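Local coordinates for catechol 1,2-dioxygenase (Burkholderia ambifaria, PDB 5VXT), which probably catalyses the intradiol, iron(III)-dependent opening of the catechol ring with dioxygen to give cis,cis-muconate, at residues Ala86-Gly91 with Gly220-Leu225; Val239-Thr244 with Phe300-Thr305; Val11-Phe14 with Glu18-Asp21; Trp170-Asn173 with Phe177-His180. All blocks are in the same frame, centred on the assembly; numbering follows the deposited sequence.

Interactions 2 and 4 both serve the iron site: one carries H240, the other Y178, and catechol binds the same iron. They touch directly, with H240 N 2.9 Å from W170 O in a probable hydrogen bond between neighbouring strands. Interaction 1 joins two helices on another side of the catechol pocket, through L87 and A90. Its centre is about 18 Å from that of interaction 4 and about 27 Å from that of interaction 2. Interaction 1 also borders bound phosphatidylethanolamine. Interaction 3 lies far out near the N-terminus, its centre about 50 Å from that of interaction 2. Interactions 1 and 3 both touch the second subunit.

Interaction 1: residues Ala86-Gly91 with Gly220-Leu225; sequences ALLAAG and GATQQL. With PTY (phosphatidylethanolamine), chain I.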
# COMPACT_ATOMS: atom_id res chain seq x y z
N ALA B 86 4.99 -7.09 2.50
CA ALA B 86 5.25 -7.94 3.67
C ALA B 86 6.63 -7.67 4.25
O ALA B 86 6.85 -7.86 5.46
CB ALA B 86 5.11 -9.42 3.30
N LEU B 87 7.58 -7.24 3.42
CA LEU B 87 8.89 -6.86 3.95
C LEU B 87 8.80 -5.61 4.81
O LEU B 87 9.45 -5.51 5.85
CB LEU B 87 9.87 -6.66 2.79
CG LEU B 87 11.35 -6.47 3.09
CD1 LEU B 87 11.84 -7.63 3.92
CD2 LEU B 87 12.13 -6.39 1.80
N LEU B 88 7.99 -4.64 4.38
CA LEU B 88 7.78 -3.45 5.21
C LEU B 88 7.00 -3.79 6.48
O LEU B 88 7.24 -3.20 7.54
CB LEU B 88 7.06 -2.37 4.41
CG LEU B 88 6.88 -1.05 5.14
CD1 LEU B 88 8.24 -0.39 5.32
CD2 LEU B 88 5.95 -0.14 4.34
N ALA B 89 6.04 -4.72 6.38
CA ALA B 89 5.29 -5.12 7.57
C ALA B 89 6.24 -5.65 8.64
O ALA B 89 6.06 -5.39 9.84
CB ALA B 89 4.23 -6.15 7.20
N ALA B 90 7.26 -6.39 8.22
CA ALA B 90 8.29 -6.83 9.17
C ALA B 90 9.13 -5.66 9.64
O ALA B 90 9.37 -5.49 10.84
CB ALA B 90 9.17 -7.90 8.52
N GLY B 91 9.57 -4.82 8.70
CA GLY B 91 10.48 -3.74 9.03
C GLY B 91 9.89 -2.68 9.94
O GLY B 91 10.61 -2.03 10.70
N GLY B 220 14.87 -1.06 -3.01
CA GLY B 220 13.47 -1.36 -2.78
C GLY B 220 12.79 -0.33 -1.90
O GLY B 220 13.41 0.48 -1.21
N ALA B 221 11.46 -0.38 -1.93
CA ALA B 221 10.65 0.60 -1.20
C ALA B 221 10.84 0.47 0.30
O ALA B 221 10.76 1.47 1.02
CB ALA B 221 9.18 0.43 -1.56
N THR B 222 11.07 -0.74 0.81
CA THR B 222 11.29 -0.90 2.24
C THR B 222 12.54 -0.15 2.67
O THR B 222 12.49 0.70 3.57
CB THR B 222 11.41 -2.38 2.61
OG1 THR B 222 10.23 -3.06 2.16
CG2 THR B 222 11.54 -2.55 4.12
N GLN B 223 13.66 -0.42 2.00
CA GLN B 223 14.91 0.27 2.34
C GLN B 223 14.81 1.77 2.10
O GLN B 223 15.40 2.56 2.84
CB GLN B 223 16.07 -0.31 1.54
CG GLN B 223 17.42 0.14 2.06
CD GLN B 223 17.64 -0.32 3.48
OE1 GLN B 223 17.66 -1.51 3.76
NE2 GLN B 223 17.80 0.63 4.40
N GLN B 224 14.08 2.18 1.06
CA GLN B 224 13.89 3.60 0.81
C GLN B 224 13.25 4.29 2.01
O GLN B 224 13.73 5.34 2.46
CB GLN B 224 13.05 3.80 -0.45
CG GLN B 224 12.69 5.25 -0.76
CD GLN B 224 11.88 5.39 -2.03
OE1 GLN B 224 12.35 5.06 -3.12
NE2 GLN B 224 10.65 5.87 -1.91
N LEU B 225 12.18 3.71 2.55
CA LEU B 225 11.55 4.31 3.73
C LEU B 225 12.44 4.20 4.96
O LEU B 225 12.56 5.16 5.72
CB LEU B 225 10.18 3.66 3.99
CG LEU B 225 9.41 4.12 5.23
CD1 LEU B 225 9.25 5.64 5.23
CD2 LEU B 225 8.03 3.46 5.31
C1 PTY I . 8.31 12.13 0.94
C2 PTY I . 11.51 8.73 -3.61
C3 PTY I . 11.30 10.24 -3.62
O4 PTY I . 7.97 12.15 2.32
C5 PTY I . 9.56 10.80 -0.75
C6 PTY I . 8.97 10.79 0.65
O7 PTY I . 8.00 9.75 0.76
C8 PTY I . 8.59 8.46 1.09
O10 PTY I . 9.80 8.27 0.98
C11 PTY I . 7.69 7.35 1.57
C12 PTY I . 7.02 7.77 2.87
C13 PTY I . 5.62 7.19 2.93
C14 PTY I . 5.32 6.50 4.25
C15 PTY I . 4.02 5.73 4.09
C16 PTY I . 3.97 4.52 5.02
C17 PTY I . 3.42 4.88 6.39
C18 PTY I . 3.43 3.64 7.27
C19 PTY I . 2.70 3.87 8.58
C20 PTY I . 2.21 2.54 9.13
C21 PTY I . 1.25 1.87 8.16
C22 PTY I . -0.06 2.66 8.07
C23 PTY I . -0.98 2.07 7.01
C24 PTY I . -2.46 2.24 7.37
C25 PTY I . -2.88 3.70 7.40
C26 PTY I . -4.28 3.83 7.99
C27 PTY I . -4.35 3.16 9.36
C28 PTY I . -4.69 4.16 10.45
C29 PTY I . -3.65 5.26 10.54
C30 PTY I . 7.00 13.08 2.85
C31 PTY I . 6.58 13.00 4.30
O30 PTY I . 6.53 13.93 2.11
C32 PTY I . 6.01 11.61 4.56
C33 PTY I . 5.01 11.27 3.48
C34 PTY I . 3.62 11.07 4.06
C35 PTY I . 3.46 9.63 4.53
C36 PTY I . 2.02 9.37 4.96
C37 PTY I . 1.06 9.80 3.85
C38 PTY I . -0.35 9.32 4.16
C39 PTY I . -1.11 9.03 2.87
C40 PTY I . -0.75 7.66 2.31
C41 PTY I . -1.70 6.60 2.85
C42 PTY I . -1.09 5.91 4.05
C43 PTY I . 0.27 5.32 3.70
C44 PTY I . 0.41 3.90 4.21
P1 PTY I . 9.39 12.00 -3.09
O11 PTY I . 9.90 10.54 -3.53
O12 PTY I . 8.12 12.30 -3.86
O13 PTY I . 10.56 12.95 -3.19
O14 PTY I . 8.97 11.83 -1.55
N1 PTY I . 11.13 8.16 -4.89
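L87 and L88 pack against T222 and L225 in a buried helix-helix contact. It joins helix 85-91, in the N-terminal helical part of this intradiol dioxygenase, to helix 221-229 of the catalytic part. The two short helical segments run roughly alongside, with axes 9.4 Å apart at an angle of 34°. No hydrogen bond crosses between them. T222 sits at the centre of the contact. T222 OG1 is hydrogen-bonded to the E84 carboxylate (OE2), just ahead of helix 85-91. This bond satisfies the buried hydroxyl and ties helix 221-229 to the start of the other helix. It is consistent with a fixed rotation of T222 (chi1 -56°), OG1 lying by L87 and L88 N, and CG2 over L88. T222 OG1 is 3.5 Å from L88 N, with no hydrogen bond between them, and 3.7 Å from L87 CB. T222 CG2 lies 4.0 Å from L88 CA. L87 also touches catechol and Y214, so this helix forms part of the pocket wall. The other end is apolar. L88 CD1 meets L225 CD2 at 3.9 Å. A bound phosphatidylethanolamine borders this end. Q224 reaches the ethanolamine part of its headgroup, NE2 3.4 Å from lipid C2. L88 is near another lipid molecule, and A89 belongs to that lipid's pocket. With CG anti to N (chi1 177°), the L225 side chain reaches toward helix 85-91. The fork at CG then puts CD2 on L88 and L225 CD1 3.9 Å from C12 of the first lipid.

Interaction 2: residues Val239-Thr244 with Phe300-Thr305; sequences VHFFVT and FNFVLT. With FE (Fe (III) ion), chain J; CAQ (catechol), chain K.
F241 and V243 receive the side chains of F302 and L304, with F300 packed behind. F300 comes first in the chain. Its CD2 lies over one face of the F302 ring, near the rim. N301 turns the other way, and its OD1 accepts a hydrogen bond from T153 N. F302 is the central residue. Its ring edge points into the face of F241 in a T-shaped stack, with centroids 4.9 Å apart and planes at 63°. The leading atom is F302 CZ, 3.5 Å from F241 CG and displaced from the middle of the F241 ring. With CG opposite the carbonyl carbon (chi1 -60°), F302 projects across to strand 238-244. The face of F302 turned away from F300 takes V243 CG2 in a CH-pi contact. That methyl is 4.0 Å from the ring centroid and 17° off the normal. This is the core of the beta sandwich: strand 238-244 belongs to one sheet and strand 295-303 to the other. Side chains alone join them here, without hydrogen bonds. Strand alternation sends F241 and V243 into the core and H240 to the opposite side, where its NE2 binds iron(III) at 2.0 Å. H238 and Y178 complete the protein ligands, and the indole of W170 stacks on the H240 ring. Past F302, V303 N is held by T115 OG1. L304 returns to the interface, its CD2 3.7 Å from V243 CG1. L304 CD1 meets the same methyl at 4.0 Å.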
# COMPACT_ATOMS: atom_id res chain seq x y z
N VAL B 239 17.88 -18.95 11.18
CA VAL B 239 17.26 -20.09 10.53
C VAL B 239 15.80 -20.14 10.96
O VAL B 239 15.51 -20.02 12.15
CB VAL B 239 17.97 -21.42 10.88
CG1 VAL B 239 17.28 -22.58 10.21
CG2 VAL B 239 19.42 -21.36 10.46
N HIS B 240 14.88 -20.32 10.00
CA HIS B 240 13.45 -20.37 10.25
C HIS B 240 12.97 -21.80 10.46
O HIS B 240 13.50 -22.74 9.85
CB HIS B 240 12.67 -19.81 9.06
CG HIS B 240 12.89 -18.35 8.83
ND1 HIS B 240 12.07 -17.38 9.37
CD2 HIS B 240 13.82 -17.69 8.09
CE1 HIS B 240 12.49 -16.19 8.98
NE2 HIS B 240 13.54 -16.35 8.20
N PHE B 241 11.93 -21.97 11.28
CA PHE B 241 11.27 -23.26 11.39
C PHE B 241 9.75 -23.14 11.46
O PHE B 241 9.21 -22.23 12.10
CB PHE B 241 11.74 -24.04 12.62
CG PHE B 241 13.23 -24.27 12.65
CD1 PHE B 241 13.78 -25.43 12.11
CD2 PHE B 241 14.07 -23.34 13.24
CE1 PHE B 241 15.15 -25.65 12.14
CE2 PHE B 241 15.45 -23.56 13.27
CZ PHE B 241 15.98 -24.71 12.72
N PHE B 242 9.08 -24.08 10.79
CA PHE B 242 7.73 -24.50 11.09
C PHE B 242 7.80 -25.87 11.76
O PHE B 242 8.57 -26.72 11.31
CB PHE B 242 6.88 -24.68 9.83
CG PHE B 242 6.37 -23.41 9.25
CD1 PHE B 242 6.09 -22.32 10.06
CD2 PHE B 242 6.14 -23.31 7.89
CE1 PHE B 242 5.60 -21.14 9.51
CE2 PHE B 242 5.64 -22.12 7.33
CZ PHE B 242 5.38 -21.05 8.15
N VAL B 243 6.98 -26.10 12.78
CA VAL B 243 6.78 -27.46 13.30
C VAL B 243 5.29 -27.76 13.34
O VAL B 243 4.53 -27.07 14.03
CB VAL B 243 7.41 -27.66 14.69
CG1 VAL B 243 7.29 -29.14 15.10
CG2 VAL B 243 8.88 -27.27 14.68
N THR B 244 4.88 -28.80 12.62
CA THR B 244 3.48 -29.16 12.48
C THR B 244 3.28 -30.60 12.90
O THR B 244 4.09 -31.47 12.55
CB THR B 244 3.01 -28.98 11.04
OG1 THR B 244 3.31 -27.65 10.62
CG2 THR B 244 1.51 -29.24 10.92
N PHE B 300 19.13 -27.93 19.11
CA PHE B 300 17.97 -27.10 19.39
C PHE B 300 16.73 -27.98 19.40
O PHE B 300 16.41 -28.61 18.38
CB PHE B 300 17.82 -25.98 18.37
CG PHE B 300 16.86 -24.93 18.79
CD1 PHE B 300 17.23 -23.95 19.69
CD2 PHE B 300 15.57 -24.92 18.29
CE1 PHE B 300 16.33 -22.96 20.08
CE2 PHE B 300 14.67 -23.95 18.68
CZ PHE B 300 15.06 -22.98 19.58
N ASN B 301 16.05 -28.02 20.53
CA ASN B 301 14.84 -28.80 20.69
C ASN B 301 13.63 -27.91 20.52
O ASN B 301 13.67 -26.71 20.80
CB ASN B 301 14.81 -29.47 22.05
CG ASN B 301 16.00 -30.39 22.26
OD1 ASN B 301 16.41 -31.10 21.34
ND2 ASN B 301 16.57 -30.36 23.46
N PHE B 302 12.54 -28.50 20.04
CA PHE B 302 11.27 -27.79 19.90
C PHE B 302 10.30 -28.36 20.92
O PHE B 302 10.01 -29.56 20.91
CB PHE B 302 10.71 -27.94 18.48
CG PHE B 302 11.61 -27.39 17.41
CD1 PHE B 302 11.60 -26.04 17.11
CD2 PHE B 302 12.43 -28.23 16.68
CE1 PHE B 302 12.42 -25.54 16.11
CE2 PHE B 302 13.24 -27.73 15.69
CZ PHE B 302 13.23 -26.39 15.40
N VAL B 303 9.83 -27.51 21.82
CA VAL B 303 8.81 -27.88 22.79
C VAL B 303 7.50 -27.27 22.32
O VAL B 303 7.36 -26.05 22.27
CB VAL B 303 9.15 -27.42 24.21
CG1 VAL B 303 8.03 -27.77 25.17
CG2 VAL B 303 10.46 -28.06 24.69
N LEU B 304 6.55 -28.13 21.96
CA LEU B 304 5.28 -27.72 21.36
C LEU B 304 4.21 -27.54 22.43
O LEU B 304 4.32 -28.07 23.54
CB LEU B 304 4.82 -28.77 20.35
CG LEU B 304 5.81 -29.30 19.30
CD1 LEU B 304 5.06 -30.19 18.31
CD2 LEU B 304 6.50 -28.16 18.56
N THR B 305 3.15 -26.81 22.08
CA THR B 305 1.98 -26.69 22.93
C THR B 305 0.81 -27.48 22.34
O THR B 305 0.75 -27.72 21.13
CB THR B 305 1.57 -25.22 23.11
OG1 THR B 305 1.40 -24.60 21.83
CG2 THR B 305 2.64 -24.48 23.89
FE FE J . 14.83 -15.12 7.19
C1 CAQ K . 12.60 -10.18 6.01
C2 CAQ K . 13.36 -11.22 5.49
C3 CAQ K . 13.60 -12.35 6.27
O3 CAQ K . 14.34 -13.39 5.82
C4 CAQ K . 13.02 -12.41 7.63
O4 CAQ K . 13.26 -13.50 8.39
C5 CAQ K . 12.26 -11.35 8.10
C6 CAQ K . 12.05 -10.24 7.29

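Interaction 3: residues Val11-Phe14 with Glu18-Asp21; sequences VKVF and EVQD
V13 and F14 fold back onto V19 and Q20 in the first turn of helix 17-27. The contact joins the N-terminal arm to the start of that helix. V13 comes first. Its O lies 3.3 Å from V19 CG2 and is also hydrogen-bonded to T16 OG1, just ahead of the helix. T16 OG1 makes only a weak bond to V19 N. The V13 CG2 methyl meets V19 CG2 at 4.1 Å. F14 follows. Its O accepts a hydrogen bond from Q20 NE2 at 2.8 Å, with an N-H...O angle of 158°. The donor is tilted 34° from the carbonyl plane, while the oxygen lies almost exactly in the Q20 amide plane. Q20 reaches it by bending at chi2 (-55°). The same NE2 sits over one face of the F14 ring, 3.5 Å from F14 CZ, with amide and ring planes steeply inclined. V19 CG1 touches F14 CD1. D60 of helix 42-62 binds the backbone N atoms of V13 and F14. Y97 and A104 of the second subunit pack on V19 and V13. The bond to F14 O implies a definite amide orientation for Q20: the donor NE2, not the acceptor OE1, must face that carbonyl.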
# COMPACT_ATOMS: atom_id res chain seq x y z
N VAL B 11 -5.79 23.90 9.71
CA VAL B 11 -7.22 24.14 9.80
C VAL B 11 -7.90 22.79 10.01
O VAL B 11 -7.69 21.84 9.24
CB VAL B 11 -7.75 24.87 8.55
CG1 VAL B 11 -7.50 24.05 7.29
CG2 VAL B 11 -9.23 25.17 8.71
N LYS B 12 -8.70 22.68 11.06
CA LYS B 12 -9.20 21.39 11.52
C LYS B 12 -10.60 21.14 10.97
O LYS B 12 -11.50 21.97 11.18
CB LYS B 12 -9.23 21.33 13.04
CG LYS B 12 -7.96 21.83 13.71
CD LYS B 12 -6.78 20.91 13.45
CE LYS B 12 -5.64 21.24 14.41
NZ LYS B 12 -4.70 20.10 14.62
N VAL B 13 -10.79 20.00 10.30
CA VAL B 13 -12.08 19.71 9.68
C VAL B 13 -12.62 18.35 10.09
O VAL B 13 -13.74 18.00 9.74
CB VAL B 13 -11.99 19.77 8.14
CG1 VAL B 13 -11.58 21.16 7.67
CG2 VAL B 13 -11.02 18.70 7.61
N PHE B 14 -11.84 17.55 10.84
CA PHE B 14 -12.20 16.14 10.98
C PHE B 14 -13.56 15.96 11.64
O PHE B 14 -14.34 15.09 11.24
CB PHE B 14 -11.12 15.39 11.75
CG PHE B 14 -11.47 13.95 11.98
CD1 PHE B 14 -11.31 13.01 10.97
CD2 PHE B 14 -11.99 13.54 13.20
CE1 PHE B 14 -11.65 11.68 11.19
CE2 PHE B 14 -12.33 12.20 13.42
CZ PHE B 14 -12.17 11.28 12.41
N GLU B 18 -19.56 16.92 7.38
CA GLU B 18 -19.21 16.54 6.02
C GLU B 18 -18.14 15.46 6.00
O GLU B 18 -18.22 14.51 5.22
CB GLU B 18 -18.74 17.74 5.19
CG GLU B 18 -18.34 17.28 3.76
CD GLU B 18 -17.83 18.38 2.83
OE1 GLU B 18 -17.57 19.51 3.29
OE2 GLU B 18 -17.67 18.08 1.61
N VAL B 19 -17.13 15.60 6.85
CA VAL B 19 -16.07 14.59 6.91
C VAL B 19 -16.60 13.28 7.49
O VAL B 19 -16.28 12.20 6.98
CB VAL B 19 -14.87 15.12 7.71
CG1 VAL B 19 -13.84 14.00 7.91
CG2 VAL B 19 -14.25 16.30 6.96
N GLN B 20 -17.42 13.35 8.54
CA GLN B 20 -17.98 12.11 9.09
C GLN B 20 -18.93 11.44 8.11
O GLN B 20 -18.97 10.20 8.02
CB GLN B 20 -18.68 12.40 10.42
CG GLN B 20 -17.72 12.91 11.50
CD GLN B 20 -16.55 11.96 11.73
OE1 GLN B 20 -16.75 10.77 11.97
NE2 GLN B 20 -15.34 12.48 11.64
N ASP B 21 -19.70 12.23 7.34
CA ASP B 21 -20.54 11.63 6.31
C ASP B 21 -19.70 10.99 5.23
O ASP B 21 -20.07 9.94 4.69
CB ASP B 21 -21.46 12.68 5.68
CG ASP B 21 -22.64 13.01 6.56
OD1 ASP B 21 -22.81 12.34 7.60
OD2 ASP B 21 -23.39 13.95 6.21

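Interaction 4: residues Trp170-Asn173 with Phe177-His180; sequences WHAN and FYSH. With FE (Fe (III) ion), chain J; CAQ (catechol), chain K.
N173 and F177 are paired by two hydrogen bonds in the loop after strand 166-170, where an Asx turn leads the chain back to the iron ligand Y178. N173 N donates to F177 O at 2.9 Å. In return, F177 N donates to N173 OD1 at 2.8 Å, with an N-H...O angle of 166°. That donor sits above the plane of the side-chain carbonyl. N173 OD1 also accepts from H175 N, which closes the Asx turn, and so two N-H groups grip one oxygen. N173 CG lies between its backbone N and carbonyl carbon (chi1 69°), which curls the amide back over the turn. H171 has both ring nitrogens engaged. Its ND1 donates to A172 O at 2.8 Å, and its NE2 is hydrogen-bonded to T208 OG1. One water bridges the segments, giving a proton to H171 O at 2.9 Å and taking one from S179 N at 3.0 Å. S179 OG is hydrogen-bonded to N191 O. A second water accepts from A172 N at 2.9 Å and lies beside Y178 OH. Carbon contacts line the Y178 ring. A172 CB comes over one face, 3.7 Å from Y178 CE1, in a CH-pi contact 25° off the normal. W170 CD1 meets Y178 CE2 rim to rim. Catechol binds the iron through O3 and O4. The phenol oxygen, Y178 OH, is 1.9 Å from the iron.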
# COMPACT_ATOMS: atom_id res chain seq x y z
N TRP B 170 14.12 -23.22 6.66
CA TRP B 170 14.66 -22.46 5.54
C TRP B 170 15.58 -21.37 6.05
O TRP B 170 15.34 -20.80 7.13
CB TRP B 170 13.54 -21.88 4.64
CG TRP B 170 12.56 -20.89 5.24
CD1 TRP B 170 12.50 -19.54 4.97
CD2 TRP B 170 11.46 -21.16 6.13
NE1 TRP B 170 11.45 -18.97 5.66
CE2 TRP B 170 10.80 -19.94 6.37
CE3 TRP B 170 10.98 -22.32 6.75
CZ2 TRP B 170 9.70 -19.83 7.22
CZ3 TRP B 170 9.88 -22.21 7.60
CH2 TRP B 170 9.25 -20.98 7.82
N HIS B 171 16.63 -21.09 5.29
CA HIS B 171 17.57 -20.02 5.63
C HIS B 171 18.32 -19.59 4.38
O HIS B 171 18.13 -20.15 3.29
CB HIS B 171 18.52 -20.46 6.74
CG HIS B 171 19.45 -21.56 6.34
ND1 HIS B 171 20.61 -21.33 5.63
CD2 HIS B 171 19.41 -22.90 6.56
CE1 HIS B 171 21.24 -22.47 5.43
NE2 HIS B 171 20.53 -23.44 5.99
N ALA B 172 19.17 -18.58 4.54
CA ALA B 172 19.88 -17.94 3.44
C ALA B 172 21.25 -18.58 3.18
O ALA B 172 21.76 -19.36 3.99
CB ALA B 172 20.08 -16.45 3.73
N ASN B 173 21.84 -18.22 2.05
CA ASN B 173 23.19 -18.64 1.68
C ASN B 173 24.20 -17.62 2.22
O ASN B 173 23.84 -16.71 2.96
CB ASN B 173 23.30 -18.82 0.17
CG ASN B 173 23.21 -17.50 -0.60
OD1 ASN B 173 23.05 -16.42 -0.03
ND2 ASN B 173 23.32 -17.59 -1.92
N PHE B 177 20.96 -14.60 0.59
CA PHE B 177 19.86 -14.78 -0.35
C PHE B 177 19.21 -16.15 -0.15
O PHE B 177 19.90 -17.14 0.12
CB PHE B 177 20.34 -14.65 -1.80
CG PHE B 177 20.83 -13.27 -2.15
CD1 PHE B 177 20.15 -12.14 -1.71
CD2 PHE B 177 21.97 -13.10 -2.93
CE1 PHE B 177 20.61 -10.87 -2.03
CE2 PHE B 177 22.42 -11.84 -3.26
CZ PHE B 177 21.75 -10.72 -2.81
N TYR B 178 17.89 -16.19 -0.29
CA TYR B 178 17.10 -17.41 -0.18
C TYR B 178 16.76 -17.94 -1.57
O TYR B 178 16.50 -17.16 -2.49
CB TYR B 178 15.80 -17.16 0.58
CG TYR B 178 15.92 -16.84 2.05
CD1 TYR B 178 16.43 -15.62 2.48
CD2 TYR B 178 15.48 -17.74 3.01
CE1 TYR B 178 16.52 -15.32 3.83
CE2 TYR B 178 15.56 -17.45 4.35
CZ TYR B 178 16.08 -16.25 4.76
OH TYR B 178 16.16 -15.97 6.09
N SER B 179 16.75 -19.26 -1.71
CA SER B 179 16.27 -19.82 -2.97
C SER B 179 14.83 -19.37 -3.22
O SER B 179 14.08 -19.08 -2.29
CB SER B 179 16.37 -21.35 -2.94
OG SER B 179 15.59 -21.90 -1.90
N HIS B 180 14.49 -19.26 -4.51
CA HIS B 180 13.22 -18.73 -5.01
C HIS B 180 13.15 -17.21 -4.89
O HIS B 180 12.24 -16.59 -5.46
CB HIS B 180 12.02 -19.37 -4.28
CG HIS B 180 10.78 -19.46 -5.13
ND1 HIS B 180 10.62 -20.43 -6.09
CD2 HIS B 180 9.66 -18.71 -5.16
CE1 HIS B 180 9.44 -20.27 -6.68
NE2 HIS B 180 8.84 -19.23 -6.13
FE FE J . 14.83 -15.12 7.19
C1 CAQ K . 12.60 -10.18 6.01
C2 CAQ K . 13.36 -11.22 5.49
C3 CAQ K . 13.60 -12.35 6.27
O3 CAQ K . 14.34 -13.39 5.82
C4 CAQ K . 13.02 -12.41 7.63
O4 CAQ K . 13.26 -13.50 8.39
C5 CAQ K . 12.26 -11.35 8.10
C6 CAQ K . 12.05 -10.24 7.29
O HOH W 1 16.77 -20.85 0.81
O HOH W 2 18.36 -17.10 6.89